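Local structure of protein disulfide-isomerase A4 (Rattus norvegicus, 3EC3) at residues L30-Y41 against H58-L69; S5-T13 against Y44-R52. The protein catalyses, in the endoplasmic reticulum, the rearrangement of disulfide bonds in proteins, the present fragment being two of its noncatalytic thioredoxin-like domains. The protein carries 1 engineered substitution. All coordinates share one frame; numbering follows the deposited sequence.

Contact 1: residues L30-Y41 against H58-L69; sequences LGVFQGVGDPGY and HHTFSTEIAKFL
Leu30 CD2 meets Leu69 CD1 at 3.4 Å, tighter than usual for two carbons, where helix 63-69 covers one face of the parallel strands. On that face Val32 splits its branches: CG1, anti to the backbone N (chi1 -180°), reaches Ala66 CB at 3.9 Å, while CG2 lies alongside the Thr60 methyl. The face that carries His59 is lined by an aromatic cluster. Phe61 brings its edge down on the Tyr41 ring, CZ over the centre and the planes at 83°, a T-shaped pair. Tyr41 in turn sets its own edge to the face of His59, with the planes at 53°. Backbone covers a face of Phe61 too, Gly35 CA making a CH-pi contact 3.8 Å from the ring centroid. The polar end of Tyr41 is held from outside, its OH by Gln45. Between the strands, Gly31 N donates to His58 O (2.9 Å), Thr60 N to Gly31 O (2.7 Å) and Phe33 N to Thr60 O (3.0 Å). Further out, Asp38 OD1 caps helix 39-51 at Gly40 N, and OD2 accepts from Gln34 N through its anti lone pair. Parallel strands 28-32 and 57-60, joined through helix 39-51, form the beta-alpha-beta unit of the thioredoxin-like fold.

Contact 2: residues S5-T13 against Y44-R52; sequences SPPSKEILT and YQDAANTLR. Residue 5 of segment 5-13 comes from a tag, linker or insertion.
Pro7 packs against helix 39-51 just ahead of strand 9-10, an edge strand of this thioredoxin-like domain. Here the fit is close: Pro7 CB lies 3.9 Å from Ala48 CB and 3.6 Å from Asn49 N. Gln45, folded back at its second torsion (chi2 -76°), presents its amide to the backbone of Ser8. NE2 donates to Ser8 O at 3.3 Å; OE1 accepts from Ser8 N, although the position of that oxygen is doubtful because it crowds Pro7. Ser8 OG sits at the edge of the Tyr44 ring, 3.4 Å from CE1, while its hydrogen bond goes to His59. The outer side is looser and rests on Arg52, which reaches the exposed, tag-derived Ser5. NH1 and NH2 both donate to Ser5 O, each at 3.2 Å, from the same face of the carbonyl plane, and that oxygen lies in the guanidinium plane. Pro7 CB covers one face of the same group. With a leucine in place of Arg52, Ser5 O would probably be left without these two donors and the N-terminal segment around Ser5 would be freer to move. The guanidinium is also fixed from the helix side: NH1 donates to Asn49 OD1 at 2.9 Å, in the carbonyl plane of the amide.

Contacts 1 and 2 lie in the same noncatalytic thioredoxin-like domain, with centres about 12 Å apart, and their segments alternate along the chain. Both draw on helix 39-51, contact 1 using its first turn and contact 2 its later part. They also meet in the sheet, where strand 9-10 runs parallel beside strand 57-60 and Lys9 shares backbone hydrogen bonding with His59. Two probable hydrogen bonds join them directly: Tyr44 OH lies 2.6 Å from the backbone oxygen His58 O, and Ser8 OG lies 2.9 Å from His59 ND1. Gln45 serves both contacts with one side chain, tying the aromatic cluster to the N-terminal segment.

Contact 1: residues L30-Y41 against H58-L69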
loop_
_atom_site.group_PDB
_atom_site.type_symbol
_atom_site.label_atom_id
_atom_site.label_comp_id
_atom_site.label_asym_id
_atom_site.label_seq_id
_atom_site.Cartn_x
_atom_site.Cartn_y
_atom_site.Cartn_z
ATOM N N LEU A 30 -4.782 -10.467 8.587
ATOM C CA LEU A 30 -5.014 -11.793 9.133
ATOM C C LEU A 30 -5.002 -11.817 10.649
ATOM O O LEU A 30 -3.926 -11.663 11.256
ATOM C CB LEU A 30 -3.955 -12.742 8.639
ATOM C CG LEU A 30 -4.244 -14.192 9.045
ATOM C CD1 LEU A 30 -5.565 -14.705 8.553
ATOM C CD2 LEU A 30 -3.105 -15.087 8.525
ATOM N N GLY A 31 -6.143 -12.134 11.239
ATOM C CA GLY A 31 -6.212 -12.373 12.698
ATOM C C GLY A 31 -5.854 -13.823 12.997
ATOM O O GLY A 31 -6.486 -14.750 12.453
ATOM N N VAL A 32 -4.889 -14.052 13.889
ATOM C CA VAL A 32 -4.481 -15.439 14.195
ATOM C C VAL A 32 -4.794 -15.696 15.660
ATOM O O VAL A 32 -4.119 -15.149 16.537
ATOM C CB VAL A 32 -2.960 -15.636 13.969
ATOM C CG1 VAL A 32 -2.510 -17.104 14.287
ATOM C CG2 VAL A 32 -2.538 -15.230 12.500
ATOM N N PHE A 33 -5.763 -16.554 15.917
ATOM C CA PHE A 33 -6.364 -16.716 17.251
ATOM C C PHE A 33 -6.521 -18.158 17.631
ATOM O O PHE A 33 -6.355 -19.034 16.800
ATOM C CB PHE A 33 -7.669 -15.905 17.327
ATOM C CG PHE A 33 -7.409 -14.418 17.214
ATOM C CD1 PHE A 33 -7.708 -13.740 16.024
ATOM C CD2 PHE A 33 -6.759 -13.733 18.269
ATOM C CE1 PHE A 33 -7.426 -12.369 15.893
ATOM C CE2 PHE A 33 -6.454 -12.371 18.148
ATOM C CZ PHE A 33 -6.786 -11.685 16.945
ATOM N N GLN A 34 -6.843 -18.414 18.888
ATOM C CA GLN A 34 -6.933 -19.800 19.365
ATOM C C GLN A 34 -8.247 -20.471 18.971
ATOM O O GLN A 34 -8.315 -21.676 18.783
ATOM C CB GLN A 34 -6.705 -19.833 20.866
ATOM C CG GLN A 34 -5.347 -19.155 21.255
ATOM C CD GLN A 34 -5.014 -19.343 22.685
ATOM O OE1 GLN A 34 -4.641 -18.381 23.381
ATOM N NE2 GLN A 34 -5.193 -20.576 23.178
ATOM N N GLY A 35 -9.287 -19.676 18.789
ATOM C CA GLY A 35 -10.577 -20.224 18.412
ATOM C C GLY A 35 -11.668 -19.185 18.399
ATOM O O GLY A 35 -11.445 -18.015 18.698
ATOM N N VAL A 36 -12.877 -19.633 18.100
ATOM C CA VAL A 36 -13.972 -18.721 17.835
ATOM C C VAL A 36 -14.490 -17.946 19.100
ATOM O O VAL A 36 -15.137 -16.912 18.972
ATOM C CB VAL A 36 -15.079 -19.480 17.099
ATOM C CG1 VAL A 36 -15.729 -20.531 18.019
ATOM C CG2 VAL A 36 -16.116 -18.501 16.570
ATOM N N GLY A 37 -14.116 -18.403 20.293
ATOM C CA GLY A 37 -14.511 -17.730 21.547
ATOM C C GLY A 37 -13.359 -16.939 22.155
ATOM O O GLY A 37 -13.505 -16.378 23.250
ATOM N N ASP A 38 -12.225 -16.872 21.441
ATOM C CA ASP A 38 -10.994 -16.210 21.926
ATOM C C ASP A 38 -11.269 -14.692 22.136
ATOM O O ASP A 38 -11.654 -14.005 21.203
ATOM C CB ASP A 38 -9.858 -16.475 20.886
ATOM C CG ASP A 38 -8.486 -15.962 21.323
ATOM O OD1 ASP A 38 -8.442 -15.160 22.266
ATOM O OD2 ASP A 38 -7.430 -16.351 20.709
ATOM N N PRO A 39 -11.148 -14.172 23.370
ATOM C CA PRO A 39 -11.471 -12.754 23.528
ATOM C C PRO A 39 -10.733 -11.835 22.498
ATOM O O PRO A 39 -11.323 -10.871 22.022
ATOM C CB PRO A 39 -11.079 -12.496 24.984
ATOM C CG PRO A 39 -11.371 -13.783 25.660
ATOM C CD PRO A 39 -10.823 -14.786 24.679
ATOM N N GLY A 40 -9.493 -12.172 22.126
ATOM C CA GLY A 40 -8.738 -11.349 21.169
ATOM C C GLY A 40 -9.409 -11.396 19.800
ATOM O O GLY A 40 -9.532 -10.377 19.088
ATOM N N TYR A 41 -9.852 -12.577 19.410
ATOM C CA TYR A 41 -10.594 -12.696 18.151
ATOM C C TYR A 41 -11.841 -11.795 18.144
ATOM O O TYR A 41 -12.206 -11.213 17.124
ATOM C CB TYR A 41 -10.975 -14.163 17.938
ATOM C CG TYR A 41 -11.964 -14.390 16.803
ATOM C CD1 TYR A 41 -13.239 -14.892 17.058
ATOM C CD2 TYR A 41 -11.609 -14.102 15.462
ATOM C CE1 TYR A 41 -14.147 -15.114 16.034
ATOM C CE2 TYR A 41 -12.528 -14.274 14.440
ATOM C CZ TYR A 41 -13.765 -14.824 14.719
ATOM O OH TYR A 41 -14.687 -15.018 13.700
ATOM N N HIS A 58 -9.430 -11.314 7.248
ATOM C CA HIS A 58 -9.460 -12.756 7.341
ATOM C C HIS A 58 -9.023 -13.142 8.749
ATOM O O HIS A 58 -8.438 -12.295 9.465
ATOM C CB HIS A 58 -8.521 -13.386 6.333
ATOM C CG HIS A 58 -8.814 -12.959 4.927
ATOM N ND1 HIS A 58 -9.654 -13.666 4.101
ATOM C CD2 HIS A 58 -8.452 -11.843 4.242
ATOM C CE1 HIS A 58 -9.758 -13.033 2.936
ATOM N NE2 HIS A 58 -9.028 -11.926 2.993
ATOM N N HIS A 59 -9.301 -14.389 9.108
ATOM C CA HIS A 59 -8.838 -14.919 10.409
ATOM C C HIS A 59 -8.532 -16.368 10.304
ATOM O O HIS A 59 -8.987 -17.036 9.395
ATOM C CB HIS A 59 -9.864 -14.665 11.530
ATOM C CG HIS A 59 -11.168 -15.365 11.328
ATOM N ND1 HIS A 59 -12.212 -14.803 10.637
ATOM C CD2 HIS A 59 -11.603 -16.578 11.745
ATOM C CE1 HIS A 59 -13.245 -15.632 10.647
ATOM N NE2 HIS A 59 -12.906 -16.716 11.327
ATOM N N THR A 60 -7.707 -16.868 11.215
ATOM C CA THR A 60 -7.461 -18.284 11.243
ATOM C C THR A 60 -7.257 -18.746 12.679
ATOM O O THR A 60 -6.759 -17.976 13.531
ATOM C CB THR A 60 -6.225 -18.655 10.346
ATOM O OG1 THR A 60 -6.109 -20.075 10.288
ATOM C CG2 THR A 60 -4.930 -18.084 10.912
ATOM N N PHE A 61 -7.639 -19.981 12.946
ATOM C CA PHE A 61 -7.347 -20.583 14.234
ATOM C C PHE A 61 -6.349 -21.743 14.075
ATOM O O PHE A 61 -6.157 -22.523 15.005
ATOM C CB PHE A 61 -8.641 -21.105 14.875
ATOM C CG PHE A 61 -9.771 -20.142 14.826
ATOM C CD1 PHE A 61 -10.965 -20.492 14.189
ATOM C CD2 PHE A 61 -9.646 -18.876 15.400
ATOM C CE1 PHE A 61 -12.044 -19.595 14.133
ATOM C CE2 PHE A 61 -10.734 -17.947 15.366
ATOM C CZ PHE A 61 -11.912 -18.308 14.735
ATOM N N SER A 62 -5.730 -21.845 12.898
ATOM C CA SER A 62 -4.855 -22.988 12.519
ATOM C C SER A 62 -3.450 -22.840 13.067
ATOM O O SER A 62 -2.770 -21.875 12.731
ATOM C CB SER A 62 -4.756 -23.048 10.992
ATOM O OG SER A 62 -3.813 -24.011 10.551
ATOM N N THR A 63 -3.002 -23.795 13.881
ATOM C CA THR A 63 -1.619 -23.778 14.362
ATOM C C THR A 63 -0.661 -24.024 13.204
ATOM O O THR A 63 0.451 -23.540 13.232
ATOM C CB THR A 63 -1.361 -24.781 15.522
ATOM O OG1 THR A 63 -1.665 -26.119 15.091
ATOM C CG2 THR A 63 -2.223 -24.431 16.714
ATOM N N GLU A 64 -1.117 -24.747 12.180
ATOM C CA GLU A 64 -0.338 -25.000 10.972
ATOM C C GLU A 64 -0.023 -23.693 10.239
ATOM O O GLU A 64 1.124 -23.432 9.826
ATOM C CB GLU A 64 -1.098 -25.976 10.072
ATOM C CG GLU A 64 -0.749 -25.907 8.571
ATOM C CD GLU A 64 -1.590 -26.890 7.751
ATOM O OE1 GLU A 64 -2.266 -26.448 6.800
ATOM O OE2 GLU A 64 -1.610 -28.098 8.086
ATOM N N ILE A 65 -1.037 -22.831 10.117
ATOM C CA ILE A 65 -0.822 -21.582 9.425
ATOM C C ILE A 65 0.007 -20.635 10.288
ATOM O O ILE A 65 0.871 -19.930 9.763
ATOM C CB ILE A 65 -2.181 -20.955 8.955
ATOM C CG1 ILE A 65 -2.859 -21.910 7.935
ATOM C CG2 ILE A 65 -1.944 -19.509 8.443
ATOM C CD1 ILE A 65 -4.137 -21.373 7.310
ATOM N N ALA A 66 -0.231 -20.629 11.604
ATOM C CA ALA A 66 0.560 -19.809 12.526
ATOM C C ALA A 66 2.049 -20.199 12.417
ATOM O O ALA A 66 2.919 -19.329 12.269
ATOM C CB ALA A 66 0.064 -19.993 13.975
ATOM N N LYS A 67 2.318 -21.501 12.460
ATOM C CA LYS A 67 3.709 -22.034 12.264
ATOM C C LYS A 67 4.327 -21.553 10.960
ATOM O O LYS A 67 5.438 -20.975 10.958
ATOM C CB LYS A 67 3.724 -23.574 12.378
ATOM C CG LYS A 67 3.250 -24.036 13.738
ATOM C CD LYS A 67 3.233 -25.566 13.961
ATOM C CE LYS A 67 2.568 -25.885 15.304
ATOM N NZ LYS A 67 2.115 -27.315 15.386
ATOM N N PHE A 68 3.613 -21.749 9.849
ATOM C CA PHE A 68 4.048 -21.206 8.555
ATOM C C PHE A 68 4.369 -19.724 8.627
ATOM O O PHE A 68 5.376 -19.282 8.057
ATOM C CB PHE A 68 3.012 -21.473 7.448
ATOM C CG PHE A 68 3.287 -20.754 6.156
ATOM C CD1 PHE A 68 2.633 -19.560 5.858
ATOM C CD2 PHE A 68 4.185 -21.275 5.226
ATOM C CE1 PHE A 68 2.880 -18.886 4.632
ATOM C CE2 PHE A 68 4.441 -20.604 4.010
ATOM C CZ PHE A 68 3.792 -19.418 3.715
ATOM N N LEU A 69 3.524 -18.953 9.309
ATOM C CA LEU A 69 3.695 -17.504 9.373
ATOM C C LEU A 69 4.715 -17.065 10.399
ATOM O O LEU A 69 4.973 -15.864 10.539
ATOM C CB LEU A 69 2.384 -16.806 9.707
ATOM C CG LEU A 69 1.281 -16.916 8.666
ATOM C CD1 LEU A 69 0.068 -16.165 9.191
ATOM C CD2 LEU A 69 1.765 -16.389 7.314
HETATM O O HOH W 1 -5.774 -22.904 17.785
#

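Contact 2: residues S5-T13 against Y44-R52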
loop_
_atom_site.group_PDB
_atom_site.type_symbol
_atom_site.label_atom_id
_atom_site.label_comp_id
_atom_site.label_asym_id
_atom_site.label_seq_id
_atom_site.Cartn_x
_atom_site.Cartn_y
_atom_site.Cartn_z
ATOM N N SER A 5 -23.525 -9.621 8.749
ATOM C CA SER A 5 -22.765 -10.909 8.748
ATOM C C SER A 5 -21.308 -10.746 9.203
ATOM O O SER A 5 -20.888 -9.645 9.572
ATOM C CB SER A 5 -22.834 -11.591 7.373
ATOM O OG SER A 5 -23.857 -12.580 7.357
ATOM N N PRO A 6 -20.533 -11.847 9.172
ATOM C CA PRO A 6 -19.284 -11.793 9.928
ATOM C C PRO A 6 -18.271 -10.939 9.165
ATOM O O PRO A 6 -18.012 -11.202 7.991
ATOM C CB PRO A 6 -18.871 -13.269 10.014
ATOM C CG PRO A 6 -19.442 -13.897 8.736
ATOM C CD PRO A 6 -20.699 -13.128 8.441
ATOM N N PRO A 7 -17.730 -9.884 9.796
ATOM C CA PRO A 7 -16.852 -9.049 8.970
ATOM C C PRO A 7 -15.607 -9.821 8.451
ATOM O O PRO A 7 -15.363 -9.879 7.231
ATOM C CB PRO A 7 -16.510 -7.879 9.891
ATOM C CG PRO A 7 -16.692 -8.415 11.263
ATOM C CD PRO A 7 -17.846 -9.379 11.174
ATOM N N SER A 8 -14.899 -10.500 9.331
ATOM C CA SER A 8 -13.727 -11.299 8.922
ATOM C C SER A 8 -14.051 -12.732 8.436
ATOM O O SER A 8 -14.883 -13.470 9.041
ATOM C CB SER A 8 -12.680 -11.311 10.056
ATOM O OG SER A 8 -11.570 -12.164 9.734
ATOM N N LYS A 9 -13.405 -13.149 7.342
ATOM C CA LYS A 9 -13.691 -14.461 6.771
ATOM C C LYS A 9 -12.650 -15.483 7.144
ATOM O O LYS A 9 -11.452 -15.187 7.132
ATOM C CB LYS A 9 -13.824 -14.322 5.210
ATOM C CG LYS A 9 -14.595 -15.424 4.569
ATOM C CD LYS A 9 -15.053 -15.031 3.132
ATOM C CE LYS A 9 -16.025 -16.045 2.632
ATOM N NZ LYS A 9 -16.463 -15.812 1.238
ATOM N N GLU A 10 -13.059 -16.718 7.463
ATOM C CA GLU A 10 -12.058 -17.717 7.868
ATOM C C GLU A 10 -11.176 -18.207 6.703
ATOM O O GLU A 10 -11.659 -18.421 5.570
ATOM C CB GLU A 10 -12.697 -18.932 8.600
ATOM C CG GLU A 10 -11.666 -19.829 9.313
ATOM C CD GLU A 10 -12.316 -21.017 10.097
ATOM O OE1 GLU A 10 -13.545 -21.114 10.047
ATOM O OE2 GLU A 10 -11.599 -21.841 10.703
ATOM N N ILE A 11 -9.901 -18.398 6.997
ATOM C CA ILE A 11 -8.956 -18.999 6.074
ATOM C C ILE A 11 -8.848 -20.432 6.532
ATOM O O ILE A 11 -8.618 -20.662 7.721
ATOM C CB ILE A 11 -7.587 -18.280 6.158
ATOM C CG1 ILE A 11 -7.748 -16.929 5.404
ATOM C CG2 ILE A 11 -6.469 -19.221 5.607
ATOM C CD1 ILE A 11 -6.467 -16.198 4.991
ATOM N N LEU A 12 -9.066 -21.380 5.624
ATOM C CA LEU A 12 -9.064 -22.793 5.969
ATOM C C LEU A 12 -7.699 -23.431 5.677
ATOM O O LEU A 12 -7.286 -24.351 6.376
ATOM C CB LEU A 12 -10.184 -23.559 5.253
ATOM C CG LEU A 12 -11.556 -22.909 5.341
ATOM C CD1 LEU A 12 -12.521 -23.633 4.402
ATOM C CD2 LEU A 12 -12.018 -22.863 6.780
ATOM N N THR A 13 -7.005 -22.981 4.637
ATOM C CA THR A 13 -5.809 -23.691 4.223
ATOM C C THR A 13 -4.611 -22.774 4.059
ATOM O O THR A 13 -4.726 -21.541 3.881
ATOM C CB THR A 13 -6.017 -24.415 2.880
ATOM O OG1 THR A 13 -6.279 -23.445 1.858
ATOM C CG2 THR A 13 -7.160 -25.449 2.950
ATOM N N TYR A 44 -10.879 -8.312 17.512
ATOM C CA TYR A 44 -10.524 -8.213 16.078
ATOM C C TYR A 44 -11.778 -8.064 15.205
ATOM O O TYR A 44 -11.832 -7.170 14.350
ATOM C CB TYR A 44 -9.708 -9.457 15.685
ATOM C CG TYR A 44 -9.386 -9.540 14.188
ATOM C CD1 TYR A 44 -9.932 -10.538 13.391
ATOM C CD2 TYR A 44 -8.518 -8.625 13.599
ATOM C CE1 TYR A 44 -9.632 -10.612 12.024
ATOM C CE2 TYR A 44 -8.219 -8.680 12.251
ATOM C CZ TYR A 44 -8.798 -9.683 11.464
ATOM O OH TYR A 44 -8.452 -9.751 10.114
ATOM N N GLN A 45 -12.807 -8.892 15.455
ATOM C CA GLN A 45 -14.057 -8.830 14.677
ATOM C C GLN A 45 -14.752 -7.473 14.858
ATOM O O GLN A 45 -15.384 -6.997 13.934
ATOM C CB GLN A 45 -15.037 -10.006 14.986
ATOM C CG GLN A 45 -14.721 -11.403 14.292
ATOM C CD GLN A 45 -15.076 -11.495 12.756
ATOM O OE1 GLN A 45 -15.152 -10.470 12.062
ATOM N NE2 GLN A 45 -15.263 -12.736 12.234
ATOM N N ASP A 46 -14.672 -6.901 16.064
ATOM C CA ASP A 46 -15.213 -5.543 16.364
ATOM C C ASP A 46 -14.515 -4.468 15.513
ATOM O O ASP A 46 -15.179 -3.666 14.849
ATOM C CB ASP A 46 -15.034 -5.269 17.850
ATOM C CG ASP A 46 -15.795 -4.048 18.342
ATOM O OD1 ASP A 46 -15.977 -3.066 17.590
ATOM O OD2 ASP A 46 -16.181 -4.069 19.530
ATOM N N ALA A 47 -13.187 -4.469 15.542
ATOM C CA ALA A 47 -12.374 -3.616 14.669
ATOM C C ALA A 47 -12.670 -3.792 13.165
ATOM O O ALA A 47 -12.747 -2.810 12.403
ATOM C CB ALA A 47 -10.889 -3.876 14.926
ATOM N N ALA A 48 -12.758 -5.045 12.734
ATOM C CA ALA A 48 -13.009 -5.384 11.341
ATOM C C ALA A 48 -14.383 -4.860 10.885
ATOM O O ALA A 48 -14.539 -4.342 9.777
ATOM C CB ALA A 48 -12.939 -6.880 11.174
ATOM N N ASN A 49 -15.382 -5.004 11.756
ATOM C CA ASN A 49 -16.728 -4.557 11.438
ATOM C C ASN A 49 -16.744 -3.068 11.117
ATOM O O ASN A 49 -17.350 -2.639 10.131
ATOM C CB ASN A 49 -17.716 -4.850 12.577
ATOM C CG ASN A 49 -19.079 -4.303 12.272
ATOM O OD1 ASN A 49 -19.698 -4.693 11.272
ATOM N ND2 ASN A 49 -19.525 -3.326 13.063
ATOM N N THR A 50 -16.035 -2.296 11.933
ATOM C CA THR A 50 -15.931 -0.864 11.746
ATOM C C THR A 50 -15.262 -0.514 10.421
ATOM O O THR A 50 -15.687 0.414 9.727
ATOM C CB THR A 50 -15.181 -0.231 12.935
ATOM O OG1 THR A 50 -15.972 -0.393 14.120
ATOM C CG2 THR A 50 -14.935 1.230 12.714
ATOM N N LEU A 51 -14.221 -1.261 10.068
ATOM C CA LEU A 51 -13.457 -1.005 8.837
ATOM C C LEU A 51 -13.907 -1.795 7.590
ATOM O O LEU A 51 -13.245 -1.742 6.550
ATOM C CB LEU A 51 -11.957 -1.224 9.093
ATOM C CG LEU A 51 -11.176 -0.292 10.021
ATOM C CD1 LEU A 51 -9.745 -0.788 10.222
ATOM C CD2 LEU A 51 -11.141 1.151 9.458
ATOM N N ARG A 52 -15.053 -2.465 7.665
ATOM C CA ARG A 52 -15.467 -3.446 6.628
ATOM C C ARG A 52 -15.703 -2.909 5.203
ATOM O O ARG A 52 -15.627 -3.676 4.242
ATOM C CB ARG A 52 -16.711 -4.240 7.086
ATOM C CG ARG A 52 -18.033 -3.471 7.027
ATOM C CD ARG A 52 -19.165 -4.251 7.731
ATOM N NE ARG A 52 -19.363 -5.589 7.146
ATOM C CZ ARG A 52 -19.701 -6.678 7.832
ATOM N NH1 ARG A 52 -19.874 -6.620 9.149
ATOM N NH2 ARG A 52 -19.861 -7.837 7.198
#